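Local atomic coordinates of succinoglycan biosynthesis protein (Bacillus cereus ATCC 14579, PDB entry 2QGM), a protein that is of unconfirmed function, but is named for succinoglycan biosynthesis and belongs to the erythromycin esterase-like family, so it may act as a hydrolase. Residues M111-L121 with F135-I145. Numbering follows the deposited sequence.
Sequences MEEDWGNGLKL and FLKLLYPTDEI
The C-terminal end of strand 108-111, its turn into helix 115-127 and the loop leading to helix 143-157 pack together in the erythromycin esterase-like fold, and the carboxylate of Glu113 accepts a hydrogen bond from the loop backbone. Lys137 N donates to Glu113 OE2 over 3.1 Å at 162°. The donor arrives on the syn side but tilted out of the carboxylate plane. The other oxygen, OE1, accepts from Asp114 N on its anti side, so both oxygens are engaged and the group's rotation is restrained. A bend at chi2 turns the carboxylate toward the loop backbone. A water donates to OE2 as well and, weakly, to Lys137 O, within the type II turn Lys137-Tyr140. The ammonium of Lys137 is not what pairs with this acid: Lys137 NZ and Glu113 OE1 are 5.8 Å apart.

One to two turns further along the helix, Phe135 lies against Lys120 in a CH-pi contact, with Lys120 CB 3.5 Å from the ring centroid and 6° off the normal, essentially over its centre. The lysine chain crosses the ring at about a right angle, and Lys120 CD comes within 3.4 Å of Phe135 CD1. Leu121 CD2 sits at the edge of the same ring, near its plane, while Leu121 CD1 meets Leu136 CD2 at 3.6 Å. On the strand side, selenomethionine Met111 extends with CG anti to the backbone N, then bends at chi3 to set Met111 CE 3.7 Å from Tyr140 CE2. Its selenium makes an oblique Met-aromatic contact with that ring.

Tyr140 OH hydrogen-bonds Glu81 and Trp304. On the side of helix 143-157, Ile146 and Ile149 back Leu136, and Phe167 of strand 166-171 touches both Met111 and Leu121, joining the contact to the edge of the mixed sheet.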
loop_
_atom_site.group_PDB
_atom_site.type_symbol
_atom_site.label_atom_id
_atom_site.label_comp_id
_atom_site.label_asym_id
_atom_site.label_seq_id
_atom_site.Cartn_x
_atom_site.Cartn_y
_atom_site.Cartn_z
HETATM N N MSE A 111 -4.561 1.023 -2.872
HETATM C CA MSE A 111 -3.704 1.838 -2.007
HETATM C C MSE A 111 -4.020 1.705 -0.525
HETATM O O MSE A 111 -5.150 1.420 -0.147
HETATM C CB MSE A 111 -3.831 3.314 -2.420
HETATM C CG MSE A 111 -2.895 4.270 -1.687
HETATM SE SE MSE A 111 -3.182 6.125 -2.162
HETATM C CE MSE A 111 -1.455 6.541 -2.864
ATOM N N GLU A 112 -3.001 1.927 0.301
ATOM C CA GLU A 112 -3.132 1.882 1.748
ATOM C C GLU A 112 -3.771 3.222 2.103
ATOM O O GLU A 112 -3.099 4.175 2.511
ATOM C CB GLU A 112 -1.747 1.749 2.404
ATOM C CG GLU A 112 -1.774 1.586 3.928
ATOM C CD GLU A 112 -0.392 1.632 4.570
ATOM O OE1 GLU A 112 0.628 1.554 3.848
ATOM O OE2 GLU A 112 -0.334 1.736 5.814
ATOM N N GLU A 113 -5.081 3.285 1.899
ATOM C CA GLU A 113 -5.895 4.472 2.164
ATOM C C GLU A 113 -7.266 3.889 2.499
ATOM O O GLU A 113 -7.618 2.812 2.019
ATOM C CB GLU A 113 -5.960 5.349 0.905
ATOM C CG GLU A 113 -6.870 6.582 1.000
ATOM C CD GLU A 113 -6.521 7.487 2.163
ATOM O OE1 GLU A 113 -7.195 7.413 3.217
ATOM O OE2 GLU A 113 -5.569 8.279 2.024
ATOM N N ASP A 114 -8.029 4.583 3.332
ATOM C CA ASP A 114 -9.328 4.068 3.743
ATOM C C ASP A 114 -10.319 3.810 2.615
ATOM O O ASP A 114 -10.395 4.556 1.634
ATOM C CB ASP A 114 -9.959 4.977 4.801
ATOM C CG ASP A 114 -9.104 5.088 6.063
ATOM O OD1 ASP A 114 -8.329 4.147 6.351
ATOM O OD2 ASP A 114 -9.217 6.111 6.776
ATOM N N TRP A 115 -11.075 2.729 2.777
ATOM C CA TRP A 115 -12.082 2.295 1.812
ATOM C C TRP A 115 -12.912 3.465 1.278
ATOM O O TRP A 115 -13.000 3.676 0.061
ATOM C CB TRP A 115 -12.990 1.248 2.473
ATOM C CG TRP A 115 -14.029 0.722 1.535
ATOM C CD1 TRP A 115 -15.286 1.206 1.352
ATOM C CD2 TRP A 115 -13.855 -0.322 0.570
ATOM N NE1 TRP A 115 -15.910 0.533 0.329
ATOM C CE2 TRP A 115 -15.052 -0.412 -0.170
ATOM C CE3 TRP A 115 -12.797 -1.192 0.258
ATOM C CZ2 TRP A 115 -15.227 -1.337 -1.214
ATOM C CZ3 TRP A 115 -12.968 -2.113 -0.780
ATOM C CH2 TRP A 115 -14.177 -2.176 -1.500
ATOM N N GLY A 116 -13.497 4.235 2.193
ATOM C CA GLY A 116 -14.313 5.378 1.809
ATOM C C GLY A 116 -13.609 6.406 0.943
ATOM O O GLY A 116 -14.191 6.938 -0.011
ATOM N N ASN A 117 -12.363 6.710 1.289
ATOM C CA ASN A 117 -11.567 7.670 0.522
ATOM C C ASN A 117 -11.329 7.065 -0.849
ATOM O O ASN A 117 -11.292 7.771 -1.859
ATOM C CB ASN A 117 -10.234 7.922 1.215
ATOM C CG ASN A 117 -10.378 8.818 2.429
ATOM O OD1 ASN A 117 -9.510 8.851 3.301
ATOM N ND2 ASN A 117 -11.472 9.575 2.476
ATOM N N GLY A 118 -11.182 5.745 -0.877
ATOM C CA GLY A 118 -10.965 5.053 -2.137
ATOM C C GLY A 118 -12.127 5.243 -3.092
ATOM O O GLY A 118 -11.916 5.467 -4.283
ATOM N N LEU A 119 -13.351 5.146 -2.570
ATOM C CA LEU A 119 -14.568 5.314 -3.364
ATOM C C LEU A 119 -14.573 6.692 -4.039
ATOM O O LEU A 119 -14.930 6.815 -5.207
ATOM C CB LEU A 119 -15.814 5.177 -2.464
ATOM C CG LEU A 119 -16.053 3.833 -1.758
ATOM C CD1 LEU A 119 -17.341 3.886 -0.929
ATOM C CD2 LEU A 119 -16.148 2.719 -2.792
ATOM N N LYS A 120 -14.158 7.718 -3.298
ATOM C CA LYS A 120 -14.124 9.077 -3.817
ATOM C C LYS A 120 -12.984 9.271 -4.804
ATOM O O LYS A 120 -13.133 9.989 -5.796
ATOM C CB LYS A 120 -13.999 10.093 -2.673
ATOM C CG LYS A 120 -15.106 10.000 -1.631
ATOM C CD LYS A 120 -14.863 10.961 -0.473
ATOM C CE LYS A 120 -15.805 10.691 0.701
ATOM N NZ LYS A 120 -17.239 10.702 0.297
ATOM N N LEU A 121 -11.843 8.649 -4.537
ATOM C CA LEU A 121 -10.705 8.774 -5.448
ATOM C C LEU A 121 -11.025 8.031 -6.735
ATOM O O LEU A 121 -10.636 8.468 -7.823
ATOM C CB LEU A 121 -9.432 8.214 -4.806
ATOM C CG LEU A 121 -8.789 9.213 -3.838
ATOM C CD1 LEU A 121 -7.858 8.497 -2.867
ATOM C CD2 LEU A 121 -8.050 10.272 -4.635
ATOM N N PHE A 135 -9.390 13.698 -0.272
ATOM C CA PHE A 135 -9.595 12.263 -0.052
ATOM C C PHE A 135 -8.366 11.503 0.440
ATOM O O PHE A 135 -8.451 10.314 0.742
ATOM C CB PHE A 135 -10.091 11.585 -1.335
ATOM C CG PHE A 135 -11.152 12.354 -2.072
ATOM C CD1 PHE A 135 -12.222 12.943 -1.393
ATOM C CD2 PHE A 135 -11.105 12.445 -3.459
ATOM C CE1 PHE A 135 -13.228 13.614 -2.096
ATOM C CE2 PHE A 135 -12.101 13.108 -4.167
ATOM C CZ PHE A 135 -13.170 13.697 -3.492
ATOM N N LEU A 136 -7.229 12.183 0.511
ATOM C CA LEU A 136 -5.985 11.564 0.964
ATOM C C LEU A 136 -5.674 12.016 2.389
ATOM O O LEU A 136 -5.528 13.210 2.646
ATOM C CB LEU A 136 -4.841 11.959 0.033
ATOM C CG LEU A 136 -5.016 11.558 -1.433
ATOM C CD1 LEU A 136 -4.023 12.310 -2.295
ATOM C CD2 LEU A 136 -4.842 10.050 -1.575
ATOM N N LYS A 137 -5.572 11.070 3.316
ATOM C CA LYS A 137 -5.290 11.425 4.698
ATOM C C LYS A 137 -3.858 11.927 4.858
ATOM O O LYS A 137 -2.953 11.473 4.162
ATOM C CB LYS A 137 -5.570 10.236 5.604
ATOM C CG LYS A 137 -7.008 9.717 5.495
ATOM C CD LYS A 137 -8.070 10.806 5.735
ATOM C CE LYS A 137 -8.506 11.497 4.450
ATOM N NZ LYS A 137 -9.659 12.418 4.668
ATOM N N LEU A 138 -3.664 12.862 5.786
ATOM C CA LEU A 138 -2.365 13.496 6.008
ATOM C C LEU A 138 -1.092 12.717 5.719
ATOM O O LEU A 138 -0.964 11.532 6.017
ATOM C CB LEU A 138 -2.301 14.100 7.409
ATOM C CG LEU A 138 -2.898 15.513 7.486
ATOM C CD1 LEU A 138 -2.725 16.072 8.889
ATOM C CD2 LEU A 138 -2.209 16.413 6.466
ATOM N N LEU A 139 -0.145 13.443 5.146
ATOM C CA LEU A 139 1.149 12.945 4.719
ATOM C C LEU A 139 0.971 12.507 3.279
ATOM O O LEU A 139 1.891 12.623 2.485
ATOM C CB LEU A 139 1.684 11.783 5.583
ATOM C CG LEU A 139 2.139 12.045 7.031
ATOM C CD1 LEU A 139 3.256 11.068 7.375
ATOM C CD2 LEU A 139 2.657 13.468 7.207
ATOM N N TYR A 140 -0.223 12.033 2.924
ATOM C CA TYR A 140 -0.457 11.616 1.544
ATOM C C TYR A 140 -0.942 12.688 0.560
ATOM O O TYR A 140 -0.766 12.526 -0.647
ATOM C CB TYR A 140 -1.390 10.405 1.497
ATOM C CG TYR A 140 -0.642 9.089 1.398
ATOM C CD1 TYR A 140 0.659 8.959 1.890
ATOM C CD2 TYR A 140 -1.230 7.977 0.808
ATOM C CE1 TYR A 140 1.351 7.755 1.796
ATOM C CE2 TYR A 140 -0.548 6.761 0.712
ATOM C CZ TYR A 140 0.746 6.662 1.206
ATOM O OH TYR A 140 1.429 5.472 1.121
ATOM N N PRO A 141 -1.552 13.792 1.044
ATOM C CA PRO A 141 -2.006 14.813 0.087
ATOM C C PRO A 141 -0.811 15.658 -0.375
ATOM O O PRO A 141 -0.765 16.866 -0.132
ATOM C CB PRO A 141 -3.003 15.649 0.899
ATOM C CG PRO A 141 -3.265 14.862 2.132
ATOM C CD PRO A 141 -1.972 14.152 2.407
ATOM N N THR A 142 0.151 15.013 -1.027
ATOM C CA THR A 142 1.355 15.690 -1.500
ATOM C C THR A 142 1.273 15.984 -2.987
ATOM O O THR A 142 0.467 15.394 -3.698
ATOM C CB THR A 142 2.607 14.827 -1.260
ATOM O OG1 THR A 142 2.544 13.658 -2.088
ATOM C CG2 THR A 142 2.691 14.403 0.201
ATOM N N ASP A 143 2.115 16.900 -3.460
ATOM C CA ASP A 143 2.127 17.233 -4.880
ATOM C C ASP A 143 2.501 15.994 -5.682
ATOM O O ASP A 143 1.943 15.751 -6.753
ATOM C CB ASP A 143 3.137 18.341 -5.182
ATOM C CG ASP A 143 2.757 19.670 -4.558
ATOM O OD1 ASP A 143 1.544 19.950 -4.424
ATOM O OD2 ASP A 143 3.676 20.447 -4.226
ATOM N N GLU A 144 3.441 15.215 -5.148
ATOM C CA GLU A 144 3.922 14.005 -5.810
ATOM C C GLU A 144 2.810 12.986 -6.059
ATOM O O GLU A 144 2.655 12.495 -7.177
ATOM C CB GLU A 144 5.043 13.353 -4.982
ATOM C CG GLU A 144 6.313 14.208 -4.823
ATOM C CD GLU A 144 6.294 15.122 -3.599
ATOM O OE1 GLU A 144 5.242 15.227 -2.940
ATOM O OE2 GLU A 144 7.337 15.738 -3.292
ATOM N N ILE A 145 2.039 12.672 -5.021
ATOM C CA ILE A 145 0.966 11.696 -5.156
ATOM C C ILE A 145 -0.221 12.240 -5.943
ATOM O O ILE A 145 -0.785 11.543 -6.781
ATOM C CB ILE A 145 0.495 11.185 -3.757
ATOM C CG1 ILE A 145 1.652 10.463 -3.071
ATOM C CG2 ILE A 145 -0.700 10.241 -3.901
ATOM C CD1 ILE A 145 1.372 9.967 -1.664
HETATM O O HOH W 1 -3.172 8.172 4.183
#